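Long-range contacts in acetyl transferase (PDB 1S7L), which probably transfers an acetyl group from acetyl-coenzyme A to the N-terminal serine or alanine of proteins, ribosomal protein L7/L12 among them: residues L32-W37 with G100-E105; I130-I135 with M174-I179; R17-S22 with G60-H65; S41-Q46 with E163-D168. All coordinates share one frame; numbering follows the deposited sequence.

Contact 1: L32-W37 with G100-E105; sequences LKNKAW and GYWLDE. With COA (coenzyme A), chain C.
Asn34 and Asp104 meet because their first torsions turn the two polar groups onto each other: Asn34 holds CG beside its own backbone N (chi1 -61°), while Asp104 swings CG to the side of its carbonyl carbon (chi1 164°). Amide and carboxylate then stand almost perpendicular, and Asn34 ND2 donates to Asp104 OD1 over 2.8 Å, with the acceptor in the amide plane and the anti lone pair in use. The other end of the amide is gripped twice. Glu105 N reaches Asn34 OD1 at 2.8 Å in a nearly straight bond (176°), and Trp37 NE1 lies 2.9 Å from Asn34 OD1, in the carbonyl plane on a lone pair. Leu30 O takes a further bond from ND2, so the rotation of the buried amide is probably fixed. In this way helix 24-38 is pinned to the turn just past the end of strand 96-103, the GNAT strand along which the pantetheine arm of coenzyme A runs. Leu103 N donates to COA O9P at 2.8 Å, and COA N4P to Tyr101 O at 2.9 Å, much as another strand would pair. The Trp37 ring presents its edge to the same place, CZ2 lying 3.4 Å from Leu103 O and CH2 3.5 Å from COA O9P. Toward solvent, Lys33 adds a salt bridge to Asp104, although the position of its NZ is uncertain.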
# COMPACT_ATOMS: atom_id res chain seq x y z
N LEU A 32 3.23 24.09 -10.70
CA LEU A 32 3.26 24.47 -12.10
C LEU A 32 4.70 24.54 -12.68
O LEU A 32 5.01 23.99 -13.74
CB LEU A 32 2.51 25.82 -12.30
CG LEU A 32 0.96 25.74 -12.25
CD1 LEU A 32 0.41 27.00 -12.74
CD2 LEU A 32 0.39 24.61 -13.12
N LYS A 33 5.57 25.21 -11.94
CA LYS A 33 6.96 25.40 -12.28
C LYS A 33 7.76 24.07 -12.40
O LYS A 33 8.70 23.94 -13.20
CB LYS A 33 7.52 26.37 -11.24
CG LYS A 33 9.04 26.71 -11.29
CD LYS A 33 9.23 28.08 -10.50
CE LYS A 33 10.62 28.32 -9.87
NZ LYS A 33 11.64 27.21 -10.05
N ASN A 34 7.33 23.04 -11.72
CA ASN A 34 8.09 21.80 -11.78
C ASN A 34 7.41 20.58 -12.38
O ASN A 34 8.08 19.56 -12.57
CB ASN A 34 8.53 21.46 -10.34
CG ASN A 34 9.43 22.53 -9.73
OD1 ASN A 34 10.65 22.52 -9.97
ND2 ASN A 34 8.85 23.49 -8.98
N LYS A 35 6.11 20.65 -12.66
CA LYS A 35 5.38 19.48 -13.15
C LYS A 35 5.93 18.84 -14.39
O LYS A 35 5.86 17.67 -14.53
CB LYS A 35 3.86 19.76 -13.32
CG LYS A 35 3.53 20.72 -14.42
CD LYS A 35 1.99 20.84 -14.61
CE LYS A 35 1.36 19.64 -15.35
NZ LYS A 35 -0.12 19.80 -15.27
N ALA A 36 6.51 19.60 -15.29
CA ALA A 36 7.05 18.93 -16.49
C ALA A 36 8.04 17.86 -16.07
O ALA A 36 7.96 16.73 -16.52
CB ALA A 36 7.74 19.95 -17.44
N TRP A 37 8.98 18.20 -15.20
CA TRP A 37 9.94 17.19 -14.83
C TRP A 37 9.47 16.28 -13.69
O TRP A 37 9.90 15.13 -13.63
CB TRP A 37 11.31 17.83 -14.54
CG TRP A 37 11.35 18.69 -13.31
CD1 TRP A 37 11.08 20.02 -13.21
CD2 TRP A 37 11.59 18.22 -11.99
NE1 TRP A 37 11.13 20.41 -11.90
CE2 TRP A 37 11.43 19.32 -11.12
CE3 TRP A 37 11.92 16.98 -11.45
CZ2 TRP A 37 11.58 19.21 -9.75
CZ3 TRP A 37 12.06 16.88 -10.06
CH2 TRP A 37 11.89 17.99 -9.24
N GLY A 100 6.89 10.38 0.84
CA GLY A 100 6.88 10.99 -0.46
C GLY A 100 7.54 12.39 -0.26
O GLY A 100 7.43 13.00 0.84
N TYR A 101 8.26 12.88 -1.28
CA TYR A 101 8.86 14.24 -1.24
C TYR A 101 9.26 14.68 -2.64
O TYR A 101 9.42 13.85 -3.54
CB TYR A 101 10.15 14.31 -0.35
CG TYR A 101 11.18 13.20 -0.58
CD1 TYR A 101 11.77 13.00 -1.85
CD2 TYR A 101 11.49 12.29 0.43
CE1 TYR A 101 12.64 11.92 -2.11
CE2 TYR A 101 12.36 11.18 0.19
CZ TYR A 101 12.95 11.02 -1.09
OH TYR A 101 13.83 9.96 -1.33
N TRP A 102 9.39 16.00 -2.81
CA TRP A 102 9.91 16.54 -4.04
C TRP A 102 10.38 17.91 -3.69
O TRP A 102 9.87 18.53 -2.75
CB TRP A 102 8.90 16.58 -5.19
CG TRP A 102 7.63 17.42 -4.99
CD1 TRP A 102 6.45 16.99 -4.47
CD2 TRP A 102 7.41 18.79 -5.38
NE1 TRP A 102 5.50 18.00 -4.51
CE2 TRP A 102 6.06 19.11 -5.07
CE3 TRP A 102 8.22 19.77 -5.98
CZ2 TRP A 102 5.50 20.37 -5.34
CZ3 TRP A 102 7.67 21.04 -6.26
CH2 TRP A 102 6.31 21.33 -5.94
N LEU A 103 11.37 18.38 -4.45
CA LEU A 103 11.95 19.74 -4.24
C LEU A 103 11.90 20.61 -5.50
O LEU A 103 12.21 20.11 -6.56
CB LEU A 103 13.42 19.62 -3.86
CG LEU A 103 13.93 19.68 -2.41
CD1 LEU A 103 15.52 19.71 -2.42
CD2 LEU A 103 13.31 20.91 -1.65
N ASP A 104 11.54 21.89 -5.39
CA ASP A 104 11.53 22.78 -6.55
C ASP A 104 12.95 22.68 -7.14
O ASP A 104 13.96 22.65 -6.41
CB ASP A 104 11.22 24.21 -6.12
CG ASP A 104 11.57 25.22 -7.18
OD1 ASP A 104 10.83 25.36 -8.17
OD2 ASP A 104 12.62 25.88 -7.03
N GLU A 105 13.05 22.57 -8.47
CA GLU A 105 14.36 22.46 -9.10
C GLU A 105 15.40 23.50 -8.67
O GLU A 105 16.58 23.20 -8.61
CB GLU A 105 14.22 22.45 -10.64
CG GLU A 105 14.38 23.79 -11.31
CD GLU A 105 13.04 24.52 -11.69
OE1 GLU A 105 12.48 24.24 -12.81
OE2 GLU A 105 12.58 25.38 -10.88
N1A COA C . 24.22 17.24 2.63
C2A COA C . 23.76 16.46 1.62
N3A COA C . 23.83 16.73 0.35
C4A COA C . 24.47 17.93 -0.02
C5A COA C . 24.99 18.80 0.95
C6A COA C . 24.84 18.42 2.34
N6A COA C . 25.30 19.24 3.30
N7A COA C . 25.57 19.90 0.39
C8A COA C . 25.41 19.78 -0.90
N9A COA C . 24.74 18.62 -1.18
C1B COA C . 24.29 18.20 -2.54
C2B COA C . 24.76 16.94 -3.19
O2B COA C . 25.43 17.32 -4.37
C3B COA C . 23.49 16.17 -3.66
O3B COA C . 23.61 15.00 -3.08
P3B COA C . 23.48 13.55 -3.61
O7A COA C . 23.49 13.48 -5.06
O8A COA C . 22.19 13.11 -2.92
O9A COA C . 24.70 12.94 -3.07
C4B COA C . 22.34 17.03 -3.04
O4B COA C . 22.87 18.24 -2.60
C5B COA C . 21.44 16.57 -1.95
O5B COA C . 20.38 17.55 -1.87
P1A COA C . 18.87 17.08 -1.46
O1A COA C . 18.92 16.10 -0.35
O2A COA C . 18.15 18.30 -1.26
O3A COA C . 18.36 16.24 -2.67
P2A COA C . 18.23 16.66 -4.21
O4A COA C . 18.39 18.08 -4.41
O5A COA C . 19.12 15.77 -5.00
O6A COA C . 16.79 16.27 -4.68
CBP COA C . 14.83 14.90 -4.78
CCP COA C . 16.32 14.97 -4.47
CDP COA C . 14.46 13.41 -4.77
CEP COA C . 14.10 15.68 -3.63
CAP COA C . 14.50 15.53 -6.19
OAP COA C . 15.23 14.89 -7.19
C9P COA C . 13.03 15.56 -6.58
O9P COA C . 12.34 16.42 -6.20
N8P COA C . 12.61 14.54 -7.43
C7P COA C . 11.17 14.28 -7.78
C6P COA C . 10.35 13.64 -6.64
C5P COA C . 10.84 12.25 -6.34
O5P COA C . 11.62 11.74 -7.03
N4P COA C . 10.43 11.69 -5.20
C3P COA C . 10.97 10.40 -4.75
C2P COA C . 9.88 9.35 -4.63
S1P COA C . 9.54 8.65 -6.27

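Contact 2: I130-I135 with M174-I179; sequences IRRFVI and MYARII. With SO4 (sulfate ion), chain B.
Arg177, paired through its backbone with Phe133, sends its side chain off the sheet to a sulfate, probably from the crystallisation liquor. The chain is fully extended (chi3 180°), and NH1 reaches SO4 O2 at 2.7 Å while NH2 reaches SO4 O1 at 3.1 Å, both in nearly straight bonds. Ile179 CD1 sits over the centre of one guanidinium face. Behind this, strands 132-138 and 169-178 pair in the GNAT sheet, the short segments running antiparallel at 161°. Phe133 and Arg177 form one hydrogen-bonded pair, Phe133 N to Arg177 O being 2.8 Å; Ile135 and Tyr175 form the next, and Ile179 N to Arg131 O at 2.6 Å extends the pairing past the strand ends. On the face of Phe133 and Ile135, helices 112-127 and 142-150 pack, and Ile179 CD1 lies 4.0 Å from Phe133 CE1. On the other face, Val134 CG1 touches Met174 CG at 3.8 Å. Ile178 CG2 lies over the Arg131 guanidinium, 3.7 Å from NH2. From the second subunit, Gln161 hydrogen-bonds to Arg131 and Tyr169 makes a cation-pi contact with it. Two buried arginines, which probably stay charged, are each paired with a carboxylate, Arg131 with Asp180 and Arg132 with Glu156.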
# COMPACT_ATOMS: atom_id res chain seq x y z
N ILE A 130 5.71 6.20 14.77
CA ILE A 130 6.23 5.66 13.51
C ILE A 130 7.65 5.12 13.74
O ILE A 130 8.55 5.84 14.20
CB ILE A 130 6.27 6.70 12.38
CG1 ILE A 130 4.84 7.17 12.00
CG2 ILE A 130 7.01 6.12 11.21
CD1 ILE A 130 4.83 8.49 11.15
N ARG A 131 7.87 3.85 13.43
CA ARG A 131 9.19 3.32 13.68
C ARG A 131 9.80 2.72 12.45
O ARG A 131 11.02 2.45 12.40
CB ARG A 131 9.10 2.29 14.80
CG ARG A 131 8.35 1.02 14.36
CD ARG A 131 7.99 0.22 15.61
NE ARG A 131 9.15 -0.55 15.99
CZ ARG A 131 9.67 -1.52 15.24
NH1 ARG A 131 9.11 -1.81 14.09
NH2 ARG A 131 10.74 -2.21 15.63
N ARG A 132 8.93 2.50 11.48
CA ARG A 132 9.29 1.94 10.20
C ARG A 132 8.94 2.94 9.09
O ARG A 132 7.78 3.25 8.88
CB ARG A 132 8.57 0.60 9.95
CG ARG A 132 8.93 -0.07 8.58
CD ARG A 132 8.20 -1.43 8.31
NE ARG A 132 8.05 -1.63 6.87
CZ ARG A 132 9.02 -2.05 6.05
NH1 ARG A 132 10.18 -2.40 6.54
NH2 ARG A 132 8.81 -2.15 4.74
N PHE A 133 9.97 3.42 8.40
CA PHE A 133 9.84 4.37 7.30
C PHE A 133 10.16 3.72 5.99
O PHE A 133 11.10 2.96 5.86
CB PHE A 133 10.76 5.57 7.57
CG PHE A 133 10.58 6.14 8.96
CD1 PHE A 133 11.22 5.57 10.07
CD2 PHE A 133 9.76 7.23 9.16
CE1 PHE A 133 11.01 6.11 11.37
CE2 PHE A 133 9.55 7.77 10.47
CZ PHE A 133 10.16 7.22 11.55
N VAL A 134 9.37 4.04 4.98
CA VAL A 134 9.59 3.40 3.69
C VAL A 134 9.64 4.38 2.55
O VAL A 134 8.88 5.37 2.56
CB VAL A 134 8.41 2.39 3.36
CG1 VAL A 134 8.73 1.54 2.11
CG2 VAL A 134 8.12 1.45 4.63
N ILE A 135 10.53 4.12 1.59
CA ILE A 135 10.59 4.94 0.38
C ILE A 135 10.53 4.00 -0.87
O ILE A 135 11.34 3.09 -1.03
CB ILE A 135 11.89 5.79 0.30
CG1 ILE A 135 11.94 6.78 1.47
CG2 ILE A 135 11.94 6.57 -1.02
CD1 ILE A 135 13.25 7.58 1.56
N MET A 174 12.22 -0.57 -3.17
CA MET A 174 11.61 -0.32 -1.88
C MET A 174 12.71 -0.20 -0.83
O MET A 174 13.38 -1.19 -0.48
CB MET A 174 10.66 -1.43 -1.44
CG MET A 174 10.20 -1.22 -0.01
SD MET A 174 8.85 -2.28 0.52
CE MET A 174 7.39 -1.49 -0.23
N TYR A 175 12.89 1.02 -0.32
CA TYR A 175 13.89 1.27 0.72
C TYR A 175 13.20 1.37 2.09
O TYR A 175 12.14 1.93 2.17
CB TYR A 175 14.56 2.63 0.47
CG TYR A 175 15.61 2.59 -0.57
CD1 TYR A 175 16.85 2.00 -0.28
CD2 TYR A 175 15.35 3.07 -1.87
CE1 TYR A 175 17.84 1.87 -1.26
CE2 TYR A 175 16.33 2.93 -2.86
CZ TYR A 175 17.57 2.34 -2.53
OH TYR A 175 18.60 2.28 -3.44
N ALA A 176 13.77 0.83 3.13
CA ALA A 176 13.15 0.98 4.43
C ALA A 176 14.19 1.19 5.56
O ALA A 176 15.40 0.78 5.45
CB ALA A 176 12.27 -0.25 4.79
N ARG A 177 13.70 1.81 6.63
CA ARG A 177 14.53 2.05 7.80
C ARG A 177 13.69 1.94 9.04
O ARG A 177 12.57 2.49 9.10
CB ARG A 177 15.14 3.43 7.76
CG ARG A 177 16.11 3.58 8.94
CD ARG A 177 16.70 4.94 9.03
NE ARG A 177 17.59 4.95 10.17
CZ ARG A 177 18.21 6.05 10.60
NH1 ARG A 177 18.04 7.21 9.95
NH2 ARG A 177 18.99 5.98 11.67
N ILE A 178 14.22 1.23 10.04
CA ILE A 178 13.51 1.06 11.29
C ILE A 178 14.24 1.88 12.34
O ILE A 178 15.46 1.81 12.44
CB ILE A 178 13.47 -0.45 11.70
CG1 ILE A 178 12.54 -1.19 10.78
CG2 ILE A 178 12.90 -0.66 13.05
CD1 ILE A 178 12.62 -2.67 11.04
N ILE A 179 13.49 2.70 13.09
CA ILE A 179 14.12 3.50 14.15
C ILE A 179 13.36 3.31 15.46
O ILE A 179 12.19 3.69 15.60
CB ILE A 179 14.14 5.01 13.84
CG1 ILE A 179 14.86 5.31 12.52
CG2 ILE A 179 14.93 5.75 14.98
CD1 ILE A 179 14.85 6.78 12.22
S SO4 B . 20.26 9.70 11.92
O1 SO4 B . 20.60 8.42 12.54
O2 SO4 B . 19.18 9.50 10.91
O3 SO4 B . 19.76 10.73 12.94
O4 SO4 B . 21.51 10.32 11.29

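Contact 3: R17-S22 with G60-H65; sequences RAADES and GNILLH
Van der Waals contact alone joins these segments, where the end of strand 14-18 and the loop after it meet helix 51-66 at the surface of the GNAT fold, away from the coenzyme A site. No hydrogen bond crosses between 17-22 and 60-65, and only 202 Å² is buried, both sides summed. Most of the contact is made by Ile62. With CG1 placed opposite the carbonyl carbon (chi1 -72°) and CD1 extended beyond it (chi2 171°), the branch reaches over the bend of the loop. Against backbone, CG1 comes to 3.4 Å from Ala19 O and CD1 to 4.1 Å from Glu21 N. Against side chains, CG1 lies 4.4 Å from the methyl Ala19 CB and CD1 4.2 Å from Glu21 CG. The nearest backbones are those of Ala19 and Ile62, with CA atoms 6.3 Å apart.

Polar groups find their partners elsewhere. Asp20 accepts from Ser22 within its own loop, OG to OD2 3.1 Å; Glu21 bonds to Gln59, one residue before the helical segment, and so adds a polar tie beside the apolar contact. His65 is fixed through both ring nitrogens, ND1 by the backbone N of Met72 and NE2 by Glu6, and Tyr73 meets its ring edge to face. Held in that orientation, the imidazole meets the strand obliquely, its NE2 3.9 Å from Ala18 CB.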
# COMPACT_ATOMS: atom_id res chain seq x y z
N ARG A 17 6.69 23.07 7.89
CA ARG A 17 5.43 23.61 8.40
C ARG A 17 4.34 22.68 7.92
O ARG A 17 4.39 22.26 6.78
CB ARG A 17 5.17 24.99 7.86
CG ARG A 17 6.33 25.85 7.92
CD ARG A 17 5.89 27.27 7.64
NE ARG A 17 7.07 28.11 7.65
CZ ARG A 17 7.14 29.31 7.12
NH1 ARG A 17 6.08 29.79 6.51
NH2 ARG A 17 8.28 30.01 7.18
N ALA A 18 3.38 22.37 8.79
CA ALA A 18 2.25 21.49 8.42
C ALA A 18 1.42 22.16 7.33
O ALA A 18 1.20 23.38 7.37
CB ALA A 18 1.36 21.21 9.64
N ALA A 19 0.95 21.39 6.37
CA ALA A 19 0.18 21.96 5.27
C ALA A 19 -1.05 22.76 5.77
O ALA A 19 -1.86 22.25 6.57
CB ALA A 19 -0.24 20.87 4.29
N ASP A 20 -1.15 23.99 5.23
CA ASP A 20 -2.16 25.04 5.51
C ASP A 20 -2.96 25.43 4.29
O ASP A 20 -2.43 25.39 3.16
CB ASP A 20 -1.47 26.35 5.85
CG ASP A 20 -1.72 26.77 7.17
OD1 ASP A 20 -2.12 25.86 7.89
OD2 ASP A 20 -1.53 27.95 7.52
N GLU A 21 -4.16 25.94 4.51
CA GLU A 21 -4.92 26.41 3.33
C GLU A 21 -4.21 27.63 2.78
O GLU A 21 -4.24 27.86 1.60
CB GLU A 21 -6.36 26.78 3.68
CG GLU A 21 -7.14 25.59 4.15
CD GLU A 21 -8.53 25.52 3.55
OE1 GLU A 21 -8.67 25.62 2.29
OE2 GLU A 21 -9.47 25.35 4.36
N SER A 22 -3.54 28.39 3.63
CA SER A 22 -2.84 29.56 3.17
C SER A 22 -1.68 29.26 2.23
O SER A 22 -1.24 30.15 1.51
CB SER A 22 -2.32 30.37 4.35
OG SER A 22 -1.21 29.74 4.95
N GLY A 60 -7.67 17.73 1.42
CA GLY A 60 -7.78 16.31 1.68
C GLY A 60 -6.63 15.84 2.54
O GLY A 60 -6.80 15.06 3.49
N ASN A 61 -5.46 16.35 2.22
CA ASN A 61 -4.29 15.96 2.94
C ASN A 61 -4.34 16.40 4.38
O ASN A 61 -3.98 15.64 5.26
CB ASN A 61 -3.03 16.49 2.26
CG ASN A 61 -2.59 15.62 1.14
OD1 ASN A 61 -1.65 15.95 0.41
ND2 ASN A 61 -3.24 14.49 0.99
N ILE A 62 -4.79 17.64 4.60
CA ILE A 62 -4.90 18.21 5.93
C ILE A 62 -5.74 17.30 6.82
O ILE A 62 -5.45 17.14 7.98
CB ILE A 62 -5.55 19.61 5.88
CG1 ILE A 62 -4.56 20.64 5.29
CG2 ILE A 62 -5.96 20.04 7.30
CD1 ILE A 62 -5.14 21.97 5.00
N LEU A 63 -6.78 16.70 6.26
CA LEU A 63 -7.64 15.83 7.04
C LEU A 63 -6.93 14.58 7.48
O LEU A 63 -6.99 14.22 8.66
CB LEU A 63 -8.91 15.47 6.26
CG LEU A 63 -9.73 16.78 6.16
CD1 LEU A 63 -10.96 16.63 5.23
CD2 LEU A 63 -10.12 17.20 7.60
N LEU A 64 -6.28 13.90 6.54
CA LEU A 64 -5.54 12.70 6.88
C LEU A 64 -4.44 13.08 7.89
O LEU A 64 -4.12 12.34 8.79
CB LEU A 64 -4.93 12.07 5.62
CG LEU A 64 -5.95 11.59 4.58
CD1 LEU A 64 -5.23 11.22 3.27
CD2 LEU A 64 -6.68 10.36 5.11
N HIS A 65 -3.93 14.28 7.75
CA HIS A 65 -2.88 14.79 8.62
C HIS A 65 -3.38 14.90 10.05
O HIS A 65 -2.72 14.42 10.98
CB HIS A 65 -2.41 16.15 8.10
CG HIS A 65 -1.16 16.65 8.76
ND1 HIS A 65 0.03 16.75 8.10
CD2 HIS A 65 -0.93 17.09 10.03
CE1 HIS A 65 0.96 17.22 8.92
NE2 HIS A 65 0.39 17.44 10.10

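Contact 4: S41-Q46 with E163-D168; sequences SLDWPQ and EYLNGD. With COA (coenzyme A), chain C.
A small, partly buried contact joins the loop between helices 24-38 and 51-66 to the far end of strand 154-164, outermost within this chain, and it rests mainly on one leucine side chain against loop backbone, with a water bridge beside it. Leu165 does most of the touching. Its CG is placed beside the backbone N (chi1 -62°), which sends the two methyls across to the loop: CD1 lies 3.8 Å from Ser41 O, and CD2 lies 3.7 Å from Leu42 C and 4.0 Å from Asp43 CB. The methyls therefore lie against the peptide groups of 41-43, whereas the side chains of Ser41 and Leu42 leave their CA atoms on the other side. No direct hydrogen bond spans the segments. A water does so instead, donating to Ser41 O at 3.2 Å and to Glu163 OE1 at 3.0 Å, and so giving two acceptors a common partner. Beyond the leucine the chain turns back into strand 169-178, forming a beta hairpin at the C-terminal end of the GNAT fold. Leu165 N bonds to Asp168 O at 2.9 Å across its turn, and both Asn166 and Gly167 have positive phi, 54° and 52°. On the loop side Ser41 belongs to the coenzyme A site: its OG lies 3.3 Å from COA O5P, a weak hydrogen bond at most, and Leu42 CD2 approaches the thiol sulfur. The second subunit reaches the contact too, with its Asn94 bonding to Tyr164 N and its Ile93 packing on Asp43 and Tyr164.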
# COMPACT_ATOMS: atom_id res chain seq x y z
N SER A 41 8.54 10.96 -12.28
CA SER A 41 8.58 10.03 -11.16
C SER A 41 7.35 10.09 -10.23
O SER A 41 7.20 9.27 -9.31
CB SER A 41 9.90 10.16 -10.39
OG SER A 41 10.09 11.49 -9.97
N LEU A 42 6.47 11.06 -10.48
CA LEU A 42 5.24 11.19 -9.69
C LEU A 42 4.06 11.10 -10.64
O LEU A 42 4.17 11.48 -11.79
CB LEU A 42 5.17 12.51 -8.94
CG LEU A 42 6.28 12.73 -7.90
CD1 LEU A 42 5.78 13.74 -6.89
CD2 LEU A 42 6.68 11.42 -7.22
N ASP A 43 2.93 10.62 -10.16
CA ASP A 43 1.81 10.49 -11.05
C ASP A 43 0.83 11.66 -10.99
O ASP A 43 0.30 12.09 -12.02
CB ASP A 43 1.07 9.17 -10.75
CG ASP A 43 -0.01 8.86 -11.80
OD1 ASP A 43 -0.92 9.70 -11.98
OD2 ASP A 43 0.03 7.80 -12.44
N TRP A 44 0.60 12.17 -9.79
CA TRP A 44 -0.36 13.25 -9.61
C TRP A 44 -0.10 14.62 -10.27
O TRP A 44 -1.03 15.39 -10.42
CB TRP A 44 -0.65 13.45 -8.11
CG TRP A 44 0.57 13.90 -7.38
CD1 TRP A 44 1.51 13.11 -6.77
CD2 TRP A 44 1.12 15.23 -7.40
NE1 TRP A 44 2.60 13.85 -6.44
CE2 TRP A 44 2.40 15.15 -6.81
CE3 TRP A 44 0.67 16.47 -7.88
CZ2 TRP A 44 3.25 16.28 -6.69
CZ3 TRP A 44 1.51 17.60 -7.77
CH2 TRP A 44 2.79 17.49 -7.19
N PRO A 45 1.16 14.96 -10.64
CA PRO A 45 1.31 16.30 -11.24
C PRO A 45 0.55 16.55 -12.54
O PRO A 45 0.18 17.67 -12.82
CB PRO A 45 2.81 16.44 -11.43
CG PRO A 45 3.37 15.60 -10.31
CD PRO A 45 2.47 14.38 -10.32
N GLN A 46 0.32 15.50 -13.33
CA GLN A 46 -0.42 15.69 -14.58
C GLN A 46 -1.88 16.00 -14.38
O GLN A 46 -2.52 16.53 -15.28
CB GLN A 46 -0.32 14.46 -15.46
CG GLN A 46 -1.00 13.26 -14.85
CD GLN A 46 -0.27 11.97 -15.17
OE1 GLN A 46 0.82 11.98 -15.78
NE2 GLN A 46 -0.85 10.85 -14.74
N GLU A 163 5.16 0.52 -11.21
CA GLU A 163 4.45 1.79 -11.43
C GLU A 163 4.30 2.23 -12.90
O GLU A 163 5.24 2.14 -13.70
CB GLU A 163 5.11 2.94 -10.67
CG GLU A 163 5.02 2.85 -9.17
CD GLU A 163 5.75 3.99 -8.46
OE1 GLU A 163 6.10 4.97 -9.17
OE2 GLU A 163 5.96 3.90 -7.22
N TYR A 164 3.11 2.69 -13.25
CA TYR A 164 2.90 3.18 -14.59
C TYR A 164 3.10 4.69 -14.53
O TYR A 164 2.27 5.37 -13.91
CB TYR A 164 1.49 2.90 -15.10
CG TYR A 164 1.38 3.23 -16.56
CD1 TYR A 164 2.09 2.49 -17.51
CD2 TYR A 164 0.62 4.31 -17.00
CE1 TYR A 164 2.05 2.83 -18.85
CE2 TYR A 164 0.57 4.66 -18.33
CZ TYR A 164 1.28 3.91 -19.25
OH TYR A 164 1.19 4.23 -20.60
N LEU A 165 4.18 5.18 -15.16
CA LEU A 165 4.57 6.62 -15.22
C LEU A 165 5.12 6.91 -16.60
O LEU A 165 5.99 6.15 -17.10
CB LEU A 165 5.70 6.94 -14.27
CG LEU A 165 5.48 6.74 -12.79
CD1 LEU A 165 6.83 6.77 -12.15
CD2 LEU A 165 4.49 7.80 -12.24
N ASN A 166 4.67 8.03 -17.20
CA ASN A 166 5.08 8.43 -18.57
C ASN A 166 4.83 7.33 -19.57
O ASN A 166 5.78 6.82 -20.17
CB ASN A 166 6.58 8.74 -18.67
CG ASN A 166 6.94 10.04 -18.06
OD1 ASN A 166 7.94 10.69 -18.43
ND2 ASN A 166 6.12 10.45 -17.10
N GLY A 167 3.59 6.93 -19.74
CA GLY A 167 3.34 5.91 -20.74
C GLY A 167 4.16 4.62 -20.69
O GLY A 167 4.35 3.97 -21.74
N ASP A 168 4.68 4.24 -19.52
CA ASP A 168 5.42 2.98 -19.40
C ASP A 168 5.49 2.44 -17.97
O ASP A 168 5.25 3.18 -17.01
CB ASP A 168 6.83 3.10 -19.96
CG ASP A 168 7.32 1.76 -20.56
OD1 ASP A 168 6.54 0.75 -20.50
OD2 ASP A 168 8.46 1.71 -21.08
N1A COA C . 24.22 17.24 2.63
C2A COA C . 23.76 16.46 1.62
N3A COA C . 23.83 16.73 0.35
C4A COA C . 24.47 17.93 -0.02
C5A COA C . 24.99 18.80 0.95
C6A COA C . 24.84 18.42 2.34
N6A COA C . 25.30 19.24 3.30
N7A COA C . 25.57 19.90 0.39
C8A COA C . 25.41 19.78 -0.90
N9A COA C . 24.74 18.62 -1.18
C1B COA C . 24.29 18.20 -2.54
C2B COA C . 24.76 16.94 -3.19
O2B COA C . 25.43 17.32 -4.37
C3B COA C . 23.49 16.17 -3.66
O3B COA C . 23.61 15.00 -3.08
P3B COA C . 23.48 13.55 -3.61
O7A COA C . 23.49 13.48 -5.06
O8A COA C . 22.19 13.11 -2.92
O9A COA C . 24.70 12.94 -3.07
C4B COA C . 22.34 17.03 -3.04
O4B COA C . 22.87 18.24 -2.60
C5B COA C . 21.44 16.57 -1.95
O5B COA C . 20.38 17.55 -1.87
P1A COA C . 18.87 17.08 -1.46
O1A COA C . 18.92 16.10 -0.35
O2A COA C . 18.15 18.30 -1.26
O3A COA C . 18.36 16.24 -2.67
P2A COA C . 18.23 16.66 -4.21
O4A COA C . 18.39 18.08 -4.41
O5A COA C . 19.12 15.77 -5.00
O6A COA C . 16.79 16.27 -4.68
CBP COA C . 14.83 14.90 -4.78
CCP COA C . 16.32 14.97 -4.47
CDP COA C . 14.46 13.41 -4.77
CEP COA C . 14.10 15.68 -3.63
CAP COA C . 14.50 15.53 -6.19
OAP COA C . 15.23 14.89 -7.19
C9P COA C . 13.03 15.56 -6.58
O9P COA C . 12.34 16.42 -6.20
N8P COA C . 12.61 14.54 -7.43
C7P COA C . 11.17 14.28 -7.78
C6P COA C . 10.35 13.64 -6.64
C5P COA C . 10.84 12.25 -6.34
O5P COA C . 11.62 11.74 -7.03
N4P COA C . 10.43 11.69 -5.20
C3P COA C . 10.97 10.40 -4.75
C2P COA C . 9.88 9.35 -4.63
S1P COA C . 9.54 8.65 -6.27
O HOH W 1 8.69 6.51 -9.00

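In the fold
Contact 2 is the buried one, contacts 1 and 4 are partly buried, and contact 3 lies at the surface. All four reach the same mixed sheet. Contacts 1 and 2 use neighbouring strands, 96-103 and 132-138, and touch where Tyr101 OH packs on Ile135 CD1; contacts 2 and 4 use the adjacent strands 169-178 and 154-164, and both meet the second subunit. Contacts 1 and 4, their centres about 13 Å apart, both touch coenzyme A and also meet through Trp102 and Trp44. The chemistry follows position: backbone pairing within the sheet, side-chain hydrogen bonds beside the cofactor, and van der Waals contact with no direct hydrogen bond in contacts 3 and 4, a water bridging the latter.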